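Local coordinates for protein endoglucanase EG-II (Hypocrea jecorina, PDB 3QR3) that catalyses the internal cleavage of beta-1,4-glucosidic bonds in cellulose, working as an endoglucanase of glycoside hydrolase family 5, at residues 245-248 and 249-253; 269-272 and 273-277; 276-279 and 280-284. One frame throughout, in Å; residues are numbered along the deposited sequence. Where two conformers were deposited one is given.

Overall arrangement
The three contacts are local, each formed within one or two helical turns, and none closes a long loop. Contact 1 comes first along the chain, at the C-terminal end of helix 238-251, which follows strand 214-219. The chain then runs through strand 256-261 into helix 267-281, which holds contact 2 and, beginning before it ends, contact 3. These two overlap at Gln276 and Ile277, their centres about 10 Å apart, and none of the three encloses another. Contacts 1 and 3 meet where Arg250 NH2 approaches Asn283 OD1, linking the end of helix 238-251 to the turn after helix 267-281 in the TIM barrel; contact 2 stays about 10 Å from contact 1 at the nearest atoms.

Contact 1. Residues 245-248 and 249-253; sequences LATW and LRQNN. With SO4 (sulfate ion), chain K.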
ATOM      1  N   LEU A 245     -18.199  -1.267  -7.207  1.00 18.35           N
ATOM      2  CA  LEU A 245     -17.500  -1.902  -6.094  1.00 19.74           C
ATOM      3  C   LEU A 245     -18.217  -1.628  -4.769  1.00 17.77           C
ATOM      4  O   LEU A 245     -18.392  -2.529  -3.955  1.00 18.77           O
ATOM      5  CB  LEU A 245     -16.035  -1.448  -6.027  1.00 21.26           C
ATOM      6  CG  LEU A 245     -15.179  -2.070  -4.922  1.00 20.64           C
ATOM      7  CD1 LEU A 245     -15.283  -3.605  -4.931  1.00 19.53           C
ATOM      8  CD2 LEU A 245     -13.729  -1.629  -5.078  1.00 16.67           C
ATOM      9  N   ALA A 246     -18.630  -0.382  -4.550  1.00 19.48           N
ATOM     10  CA  ALA A 246     -19.361  -0.031  -3.330  1.00 16.46           C
ATOM     11  C   ALA A 246     -20.596  -0.920  -3.143  1.00 19.05           C
ATOM     12  O   ALA A 246     -20.849  -1.439  -2.050  1.00 18.80           O
ATOM     13  CB  ALA A 246     -19.768   1.450  -3.344  1.00 18.41           C
ATOM     14  N   THR A 247     -21.364  -1.072  -4.215  1.00 17.76           N
ATOM     15  CA  THR A 247     -22.568  -1.895  -4.196  1.00 24.06           C
ATOM     16  C   THR A 247     -22.237  -3.320  -3.790  1.00 25.10           C
ATOM     17  O   THR A 247     -22.880  -3.888  -2.901  1.00 25.29           O
ATOM     18  CB  THR A 247     -23.233  -1.920  -5.581  1.00 26.43           C
ATOM     19  OG1 THR A 247     -23.594  -0.581  -5.948  1.00 29.67           O
ATOM     20  CG2 THR A 247     -24.490  -2.813  -5.572  1.00 25.76           C
ATOM     21  N   TRP A 248     -21.228  -3.889  -4.449  1.00 22.98           N
ATOM     22  CA  TRP A 248     -20.784  -5.247  -4.155  1.00 21.07           C
ATOM     23  C   TRP A 248     -20.328  -5.388  -2.698  1.00 22.20           C
ATOM     24  O   TRP A 248     -20.738  -6.308  -1.987  1.00 20.36           O
ATOM     25  CB  TRP A 248     -19.660  -5.671  -5.109  1.00 22.30           C
ATOM     26  CG  TRP A 248     -19.243  -7.088  -4.883  1.00 21.60           C
ATOM     27  CD1 TRP A 248     -19.813  -8.203  -5.421  1.00 30.26           C
ATOM     28  CD2 TRP A 248     -18.187  -7.548  -4.031  1.00 19.72           C
ATOM     29  NE1 TRP A 248     -19.175  -9.329  -4.964  1.00 26.44           N
ATOM     30  CE2 TRP A 248     -18.173  -8.955  -4.107  1.00 25.01           C
ATOM     31  CE3 TRP A 248     -17.250  -6.907  -3.214  1.00 19.83           C
ATOM     32  CZ2 TRP A 248     -17.258  -9.734  -3.400  1.00 23.85           C
ATOM     33  CZ3 TRP A 248     -16.342  -7.684  -2.509  1.00 20.96           C
ATOM     34  CH2 TRP A 248     -16.351  -9.083  -2.610  1.00 23.27           C
ATOM     35  N   LEU A 249     -19.483  -4.466  -2.257  1.00 13.39           N
ATOM     36  CA  LEU A 249     -19.000  -4.477  -0.886  1.00 17.69           C
ATOM     37  C   LEU A 249     -20.144  -4.413   0.110  1.00 21.03           C
ATOM     38  O   LEU A 249     -20.140  -5.103   1.132  1.00 19.34           O
ATOM     39  CB  LEU A 249     -18.067  -3.288  -0.651  1.00 15.99           C
ATOM     40  CG  LEU A 249     -16.688  -3.369  -1.323  1.00 19.58           C
ATOM     41  CD1 LEU A 249     -15.955  -2.044  -1.186  1.00 15.04           C
ATOM     42  CD2 LEU A 249     -15.866  -4.510  -0.731  1.00 13.66           C
ATOM     43  N   ARG A 250     -21.119  -3.556  -0.179  1.00 21.92           N
ATOM     44  CA  ARG A 250     -22.166  -3.271   0.787  1.00 19.12           C
ATOM     45  C   ARG A 250     -23.104  -4.465   0.907  1.00 20.89           C
ATOM     46  O   ARG A 250     -23.506  -4.845   2.009  1.00 22.58           O
ATOM     47  CB  ARG A 250     -22.930  -2.000   0.390  1.00 18.93           C
ATOM     48  CG  ARG A 250     -23.862  -1.474   1.464  1.00 25.93           C
ATOM     49  CD  ARG A 250     -24.447  -0.103   1.097  1.00 22.70           C
ATOM     50  NE  ARG A 250     -23.427   0.938   1.159  1.00 22.38           N
ATOM     51  CZ  ARG A 250     -23.016   1.656   0.117  1.00 26.08           C
ATOM     52  NH1 ARG A 250     -23.563   1.461  -1.077  1.00 20.56           N
ATOM     53  NH2 ARG A 250     -22.065   2.579   0.274  1.00 21.48           N
ATOM     54  N   GLN A 251     -23.450  -5.056  -0.230  1.00 20.01           N
ATOM     55  CA  GLN A 251     -24.281  -6.259  -0.227  1.00 26.07           C
ATOM     56  C   GLN A 251     -23.609  -7.407   0.507  1.00 30.72           C
ATOM     57  O   GLN A 251     -24.286  -8.250   1.107  1.00 25.45           O
ATOM     58  CB  GLN A 251     -24.609  -6.687  -1.650  1.00 26.00           C
ATOM     59  CG  GLN A 251     -25.602  -5.783  -2.319  1.00 26.07           C
ATOM     60  CD  GLN A 251     -25.688  -6.039  -3.805  1.00 38.97           C
ATOM     61  OE1 GLN A 251     -26.649  -5.640  -4.464  1.00 48.32           O
ATOM     62  NE2 GLN A 251     -24.677  -6.707  -4.347  1.00 37.60           N
ATOM     63  N   ASN A 252     -22.279  -7.439   0.470  1.00 22.32           N
ATOM     64  CA  ASN A 252     -21.537  -8.532   1.094  1.00 21.25           C
ATOM     65  C   ASN A 252     -21.015  -8.202   2.477  1.00 25.47           C
ATOM     66  O   ASN A 252     -20.322  -9.017   3.090  1.00 18.37           O
ATOM     67  CB  ASN A 252     -20.397  -9.005   0.197  1.00 24.53           C
ATOM     68  CG  ASN A 252     -20.894  -9.794  -0.982  1.00 24.47           C
ATOM     69  OD1 ASN A 252     -21.346 -10.931  -0.832  1.00 35.09           O
ATOM     70  ND2 ASN A 252     -20.837  -9.194  -2.163  1.00 24.21           N
ATOM     71  N   ASN A 253     -21.364  -7.014   2.969  1.00 19.45           N
ATOM     72  CA  ASN A 253     -20.907  -6.571   4.283  1.00 25.81           C
ATOM     73  C   ASN A 253     -19.389  -6.674   4.435  1.00 20.55           C
ATOM     74  O   ASN A 253     -18.870  -7.083   5.480  1.00 19.53           O
ATOM     75  CB  ASN A 253     -21.597  -7.355   5.398  1.00 28.34           C
ATOM     76  CG  ASN A 253     -21.450  -6.687   6.745  1.00 34.88           C
ATOM     77  OD1 ASN A 253     -21.389  -5.460   6.840  1.00 42.45           O
ATOM     78  ND2 ASN A 253     -21.402  -7.489   7.802  1.00 37.90           N
TER
HETATM   79  S   SO4 K 348     -18.965 -13.254  -4.430  0.24 30.90           S
HETATM   80  O1  SO4 K 348     -17.549 -13.114  -4.723  0.16 28.10           O
HETATM   81  O2  SO4 K 348     -19.412 -14.578  -4.852  0.82 47.50           O
HETATM   82  O3  SO4 K 348     -19.164 -13.101  -2.986  1.00 46.74           O
HETATM   83  O4  SO4 K 348     -19.698 -12.230  -5.175  0.92 31.78           O
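The last turns of helix 238-251, an outer helix of the TIM barrel, end where Trp248 meets Asn252. Trp248 O accepts two bonds from that asparagine, from opposite faces of its carbonyl plane: backbone N at 3.1 Å and side-chain ND2 at 2.9 Å, the latter bent. The same ND2 sits over one face of the indole, displaced toward its rim and 3.3 Å from NE1, with ring and amide planes 48° apart. Trp248 CG stands anti to the backbone N (chi1 -177°), which lays the indole back beside its own carbonyl and under the amide. At the ring edge NE1 donates to O4 of a sulfate, probably from the crystallisation liquor, at 3.0 Å and nearly straight (163°). CZ3 of the indole rests on Leu249 CD2, 3.7 Å away, while the other methyl of that leucine, CD1, packs on Leu245 CG at 3.8 Å; Leu245 and Leu249 both also touch Tyr287 of the barrel. On the outer side Gln251 runs alongside Thr247, its OE1 3.7 Å from CG2. Arg250, bent at its third torsion, brings one guanidinium face over Ala246 O, while NE forms a salt bridge with Asp285. Asn253 leaves helical geometry with positive phi; its N to Arg250 O bond is one of the two that reach back in this Schellman motif at a helix C-terminus.

Contact 2. Residues 269-272 and 273-277; sequences CIQD and MCQQI
Cys269 O takes the N-H of Met273 at 2.7 Å, the shortest hydrogen bond here, and Met273 CB crowds in beside the same oxygen at 3.0 Å. One residue on, Ile270 O faces the side chain of Cys274, whose SG lies 3.2 Å away; SG is placed beside its own backbone N (chi1 -75°), which turns it back over the preceding turn. Both sulfurs are tied elsewhere: Cys269 to Cys233, and Cys274 to Cys324 of helix 319-325. Helix 267-281, which follows strand 256-261 in a beta-alpha-beta unit of the TIM barrel, is thus bonded covalently both to the loop before helix 238-251 and to helix 319-325. Met273 bends at its second and third torsions and heads off from the first turn, and the side chain packs on Thr261, Leu222 and Leu320. On the outer face Gln275 lies alongside Gln271, pointing the same way: Gln275 CG is 3.3 Å from Gln271 O, which also receives Gln275 N at 3.1 Å. The amide planes are 71° apart, but the approach of Gln271 OE1 to Gln275 NE2 is doubtful because Gln271 has two conformers. Gln275 OE1 takes a hydrogen bond from Asn236. Cut back to an alanine here, the side chain would probably leave Asn236 ND2 without this acceptor and strip the CG packing from Gln271 O. Asp272 O receives Gln276 N at 2.9 Å, while the side chain of Asp272 touches Leu222 and Cys233.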
ATOM      1  N   CYS A 269      -6.526  16.809 -12.699  1.00 21.45           N
ATOM      2  CA  CYS A 269      -6.481  15.879 -11.571  1.00 20.18           C
ATOM      3  C   CYS A 269      -7.059  16.492 -10.303  1.00 23.09           C
ATOM      4  O   CYS A 269      -7.681  15.795  -9.497  1.00 25.82           O
ATOM      5  CB  CYS A 269      -5.057  15.398 -11.317  1.00 21.43           C
ATOM      6  SG  CYS A 269      -4.356  14.525 -12.728  1.00 31.48           S
ATOM      7  N   ILE A 270      -6.848  17.790 -10.117  1.00 22.55           N
ATOM      8  CA  ILE A 270      -7.463  18.489  -8.995  1.00 21.44           C
ATOM      9  C   ILE A 270      -8.973  18.313  -9.063  1.00 26.14           C
ATOM     10  O   ILE A 270      -9.628  18.120  -8.044  1.00 30.93           O
ATOM     11  CB  ILE A 270      -7.072  19.979  -8.957  1.00 24.90           C
ATOM     12  CG1 ILE A 270      -5.623  20.113  -8.470  1.00 21.32           C
ATOM     13  CG2 ILE A 270      -8.034  20.755  -8.058  1.00 23.74           C
ATOM     14  CD1 ILE A 270      -5.045  21.515  -8.571  1.00 26.91           C
ATOM     15  N   GLN A 271      -9.525  18.343 -10.272  1.00 26.85           N
ATOM     16  CA  GLN A 271     -10.957  18.115 -10.427  0.60 23.65           C
ATOM     17  C   GLN A 271     -11.326  16.642 -10.251  1.00 27.81           C
ATOM     18  O   GLN A 271     -12.176  16.316  -9.424  1.00 22.48           O
ATOM     19  CB  GLN A 271     -11.486  18.644 -11.766  0.60 25.97           C
ATOM     20  CG  GLN A 271     -12.961  18.295 -11.994  0.60 31.40           C
ATOM     21  CD  GLN A 271     -13.577  19.010 -13.186  0.60 35.84           C
ATOM     22  OE1 GLN A 271     -14.616  18.595 -13.703  0.60 37.54           O
ATOM     23  NE2 GLN A 271     -12.941  20.087 -13.624  0.60 33.33           N
ATOM     24  N   ASP A 272     -10.683  15.754 -11.010  1.00 24.97           N
ATOM     25  CA  ASP A 272     -11.027  14.331 -10.990  1.00 19.48           C
ATOM     26  C   ASP A 272     -10.708  13.628  -9.673  1.00 18.05           C
ATOM     27  O   ASP A 272     -11.481  12.792  -9.204  1.00 21.46           O
ATOM     28  CB  ASP A 272     -10.367  13.589 -12.157  1.00 23.76           C
ATOM     29  CG  ASP A 272     -10.958  13.972 -13.505  1.00 29.54           C
ATOM     30  OD1 ASP A 272     -11.946  14.738 -13.529  1.00 27.37           O
ATOM     31  OD2 ASP A 272     -10.435  13.507 -14.543  1.00 29.53           O
ATOM     32  N   MET A 273      -9.571  13.952  -9.077  1.00 19.65           N
ATOM     33  CA  MET A 273      -9.206  13.323  -7.817  1.00 20.79           C
ATOM     34  C   MET A 273     -10.155  13.746  -6.713  1.00 22.47           C
ATOM     35  O   MET A 273     -10.492  12.951  -5.838  1.00 21.82           O
ATOM     36  CB  MET A 273      -7.772  13.649  -7.417  1.00 19.59           C
ATOM     37  CG  MET A 273      -7.380  13.062  -6.066  1.00 23.94           C
ATOM     38  SD  MET A 273      -7.409  11.250  -6.071  1.00 24.77           S
ATOM     39  CE  MET A 273      -5.965  10.871  -7.065  1.00 19.79           C
ATOM     40  N   CYS A 274     -10.585  15.003  -6.743  1.00 18.48           N
ATOM     41  CA  CYS A 274     -11.468  15.473  -5.695  1.00 20.65           C
ATOM     42  C   CYS A 274     -12.844  14.815  -5.829  1.00 21.19           C
ATOM     43  O   CYS A 274     -13.456  14.475  -4.832  1.00 18.32           O
ATOM     44  CB  CYS A 274     -11.539  17.003  -5.657  1.00 25.02           C
ATOM     45  SG  CYS A 274     -10.029  17.758  -4.925  1.00 39.84           S
ATOM     46  N   GLN A 275     -13.306  14.617  -7.060  1.00 18.40           N
ATOM     47  CA  GLN A 275     -14.538  13.867  -7.300  1.00 21.30           C
ATOM     48  C   GLN A 275     -14.401  12.433  -6.803  1.00 20.24           C
ATOM     49  O   GLN A 275     -15.306  11.904  -6.173  1.00 19.73           O
ATOM     50  CB  GLN A 275     -14.907  13.882  -8.787  1.00 17.67           C
ATOM     51  CG  GLN A 275     -15.334  15.262  -9.262  1.00 27.46           C
ATOM     52  CD  GLN A 275     -15.533  15.347 -10.758  1.00 31.36           C
ATOM     53  OE1 GLN A 275     -15.213  14.419 -11.501  1.00 27.47           O
ATOM     54  NE2 GLN A 275     -16.057  16.478 -11.214  1.00 32.46           N
ATOM     55  N   GLN A 276     -13.256  11.813  -7.078  1.00 17.54           N
ATOM     56  CA  GLN A 276     -13.032  10.441  -6.660  1.00 20.75           C
ATOM     57  C   GLN A 276     -13.083  10.328  -5.141  1.00 17.18           C
ATOM     58  O   GLN A 276     -13.786   9.478  -4.591  1.00 14.79           O
ATOM     59  CB  GLN A 276     -11.680   9.923  -7.169  1.00 16.55           C
ATOM     60  CG  GLN A 276     -11.494   8.423  -6.899  1.00 17.88           C
ATOM     61  CD  GLN A 276     -10.107   7.934  -7.263  1.00 18.49           C
ATOM     62  OE1 GLN A 276      -9.145   8.141  -6.521  1.00 24.01           O
ATOM     63  NE2 GLN A 276      -9.999   7.276  -8.403  1.00 14.97           N
ATOM     64  N   ILE A 277     -12.325  11.191  -4.476  1.00 16.52           N
ATOM     65  CA  ILE A 277     -12.235  11.195  -3.024  1.00 16.73           C
ATOM     66  C   ILE A 277     -13.593  11.483  -2.396  1.00 21.79           C
ATOM     67  O   ILE A 277     -13.956  10.893  -1.377  1.00 18.08           O
ATOM     68  CB  ILE A 277     -11.230  12.258  -2.541  1.00 25.61           C
ATOM     69  CG1 ILE A 277      -9.838  11.944  -3.087  1.00 24.34           C
ATOM     70  CG2 ILE A 277     -11.191  12.316  -1.018  1.00 23.03           C
ATOM     71  CD1 ILE A 277      -9.347  10.565  -2.727  1.00 22.64           C
TER

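Contact 3. Residues 276-279 and 280-284; sequences QIQY and LNQNS
Leu280 opens the last turn of helix 267-281 with its N bonded to Gln276 O at 3.1 Å, in the carbonyl plane, and its CG 3.5 Å from that same oxygen. Its branches turn inward onto Leu258, Tyr287 and Tyr290 of the barrel strands, and CD1 approaches Ile277 CD1 only loosely. Asn281 follows with its N on Ile277 O; its ND2 runs alongside Ile277 CG2 at 3.7 Å, while OD1 accepts from Val3 N and Arg327 NH2. Gln282 donates its N to Gln278 O and lays CG 3.3 Å from that oxygen. The two glutamine amides pass at a slant, planes 34° apart, without a hydrogen bond between them. Asn283, beyond the helix, returns to Tyr279. Its CG stands beside its own backbone N (chi1 -71°), folding the amide back so that ND2 donates to Tyr279 O at 2.8 Å, almost straight (174°) and in the amide plane. The same nitrogen lies 3.2 Å above the centre of the Tyr279 ring, 3.3 Å from CZ. Beyond it, OD1 accepts from Arg250 NH2 of helix 238-251, whose charge would probably polarise the amide and strengthen ND2 as donor. With one side chain bonded to a final-turn carbonyl and lying over an aromatic face, this is a C-terminal helix end in the alpha-helical shell of a TIM barrel, just before strand 287-296.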
ATOM      1  N   GLN A 276     -13.256  11.813  -7.078  1.00 17.54           N
ATOM      2  CA  GLN A 276     -13.032  10.441  -6.660  1.00 20.75           C
ATOM      3  C   GLN A 276     -13.083  10.328  -5.141  1.00 17.18           C
ATOM      4  O   GLN A 276     -13.786   9.478  -4.591  1.00 14.79           O
ATOM      5  CB  GLN A 276     -11.680   9.923  -7.169  1.00 16.55           C
ATOM      6  CG  GLN A 276     -11.494   8.423  -6.899  1.00 17.88           C
ATOM      7  CD  GLN A 276     -10.107   7.934  -7.263  1.00 18.49           C
ATOM      8  OE1 GLN A 276      -9.145   8.141  -6.521  1.00 24.01           O
ATOM      9  NE2 GLN A 276      -9.999   7.276  -8.403  1.00 14.97           N
ATOM     10  N   ILE A 277     -12.325  11.191  -4.476  1.00 16.52           N
ATOM     11  CA  ILE A 277     -12.235  11.195  -3.024  1.00 16.73           C
ATOM     12  C   ILE A 277     -13.593  11.483  -2.396  1.00 21.79           C
ATOM     13  O   ILE A 277     -13.956  10.893  -1.377  1.00 18.08           O
ATOM     14  CB  ILE A 277     -11.230  12.258  -2.541  1.00 25.61           C
ATOM     15  CG1 ILE A 277      -9.838  11.944  -3.087  1.00 24.34           C
ATOM     16  CG2 ILE A 277     -11.191  12.316  -1.018  1.00 23.03           C
ATOM     17  CD1 ILE A 277      -9.347  10.565  -2.727  1.00 22.64           C
ATOM     18  N   GLN A 278     -14.345  12.394  -3.003  1.00 20.63           N
ATOM     19  CA  GLN A 278     -15.647  12.734  -2.459  1.00 23.96           C
ATOM     20  C   GLN A 278     -16.549  11.500  -2.468  1.00 19.92           C
ATOM     21  O   GLN A 278     -17.271  11.245  -1.503  1.00 20.90           O
ATOM     22  CB  GLN A 278     -16.303  13.876  -3.235  1.00 24.46           C
ATOM     23  CG  GLN A 278     -17.686  14.218  -2.685  1.00 29.91           C
ATOM     24  CD  GLN A 278     -18.457  15.181  -3.567  1.00 39.26           C
ATOM     25  OE1 GLN A 278     -19.292  15.943  -3.082  1.00 46.22           O
ATOM     26  NE2 GLN A 278     -18.187  15.148  -4.871  1.00 41.01           N
ATOM     27  N   TYR A 279     -16.492  10.731  -3.552  1.00 21.47           N
ATOM     28  CA  TYR A 279     -17.321   9.538  -3.654  1.00 19.98           C
ATOM     29  C   TYR A 279     -16.921   8.490  -2.619  1.00 21.14           C
ATOM     30  O   TYR A 279     -17.776   7.809  -2.052  1.00 19.12           O
ATOM     31  CB  TYR A 279     -17.316   8.950  -5.072  1.00 18.51           C
ATOM     32  CG  TYR A 279     -18.318   7.809  -5.211  1.00 21.44           C
ATOM     33  CD1 TYR A 279     -19.670   8.069  -5.425  1.00 23.46           C
ATOM     34  CD2 TYR A 279     -17.914   6.482  -5.101  1.00 19.36           C
ATOM     35  CE1 TYR A 279     -20.595   7.033  -5.533  1.00 24.32           C
ATOM     36  CE2 TYR A 279     -18.830   5.434  -5.211  1.00 25.87           C
ATOM     37  CZ  TYR A 279     -20.170   5.723  -5.425  1.00 24.88           C
ATOM     38  OH  TYR A 279     -21.076   4.699  -5.532  1.00 23.86           O
ATOM     39  N   LEU A 280     -15.624   8.353  -2.369  1.00 15.91           N
ATOM     40  CA  LEU A 280     -15.176   7.425  -1.341  1.00 17.21           C
ATOM     41  C   LEU A 280     -15.682   7.885   0.018  1.00 20.61           C
ATOM     42  O   LEU A 280     -16.167   7.081   0.820  1.00 21.33           O
ATOM     43  CB  LEU A 280     -13.653   7.302  -1.326  1.00 23.93           C
ATOM     44  CG  LEU A 280     -13.014   6.732  -2.595  1.00 23.52           C
ATOM     45  CD1 LEU A 280     -11.492   6.688  -2.435  1.00 20.14           C
ATOM     46  CD2 LEU A 280     -13.586   5.364  -2.924  1.00 16.26           C
ATOM     47  N   ASN A 281     -15.574   9.181   0.280  1.00 19.39           N
ATOM     48  CA  ASN A 281     -16.053   9.732   1.546  1.00 18.22           C
ATOM     49  C   ASN A 281     -17.568   9.569   1.739  1.00 19.33           C
ATOM     50  O   ASN A 281     -18.032   9.403   2.862  1.00 20.42           O
ATOM     51  CB  ASN A 281     -15.657  11.200   1.681  1.00 18.58           C
ATOM     52  CG  ASN A 281     -14.200  11.380   2.092  1.00 24.77           C
ATOM     53  OD1 ASN A 281     -13.608  10.516   2.755  1.00 20.28           O
ATOM     54  ND2 ASN A 281     -13.622  12.513   1.713  1.00 19.72           N
ATOM     55  N   GLN A 282     -18.328   9.624   0.650  1.00 16.72           N
ATOM     56  CA  GLN A 282     -19.782   9.406   0.717  1.00 20.62           C
ATOM     57  C   GLN A 282     -20.154   7.933   0.804  1.00 25.71           C
ATOM     58  O   GLN A 282     -21.341   7.592   0.911  1.00 23.61           O
ATOM     59  CB  GLN A 282     -20.471  10.026  -0.494  1.00 21.59           C
ATOM     60  CG  GLN A 282     -20.411  11.552  -0.495  1.00 26.11           C
ATOM     61  CD  GLN A 282     -20.932  12.160  -1.779  1.00 27.11           C
ATOM     62  OE1 GLN A 282     -20.986  11.503  -2.816  1.00 29.75           O
ATOM     63  NE2 GLN A 282     -21.300  13.430  -1.719  1.00 29.00           N
ATOM     64  N   ASN A 283     -19.142   7.063   0.729  1.00 16.58           N
ATOM     65  CA  ASN A 283     -19.347   5.624   0.861  1.00 19.66           C
ATOM     66  C   ASN A 283     -18.390   5.036   1.882  1.00 21.71           C
ATOM     67  O   ASN A 283     -17.752   4.005   1.637  1.00 18.68           O
ATOM     68  CB  ASN A 283     -19.175   4.931  -0.494  1.00 17.39           C
ATOM     69  CG  ASN A 283     -20.317   5.234  -1.447  1.00 23.75           C
ATOM     70  OD1 ASN A 283     -21.306   4.492  -1.507  1.00 20.68           O
ATOM     71  ND2 ASN A 283     -20.199   6.340  -2.185  1.00 18.33           N
ATOM     72  N   SER A 284     -18.291   5.700   3.030  1.00 20.29           N
ATOM     73  CA  SER A 284     -17.288   5.355   4.035  1.00 17.53           C
ATOM     74  C   SER A 284     -17.694   4.159   4.867  1.00 18.32           C
ATOM     75  O   SER A 284     -16.939   3.727   5.732  1.00 20.23           O
ATOM     76  CB  SER A 284     -17.009   6.548   4.961  1.00 22.61           C
ATOM     77  OG  SER A 284     -18.171   6.909   5.696  1.00 24.92           O
TER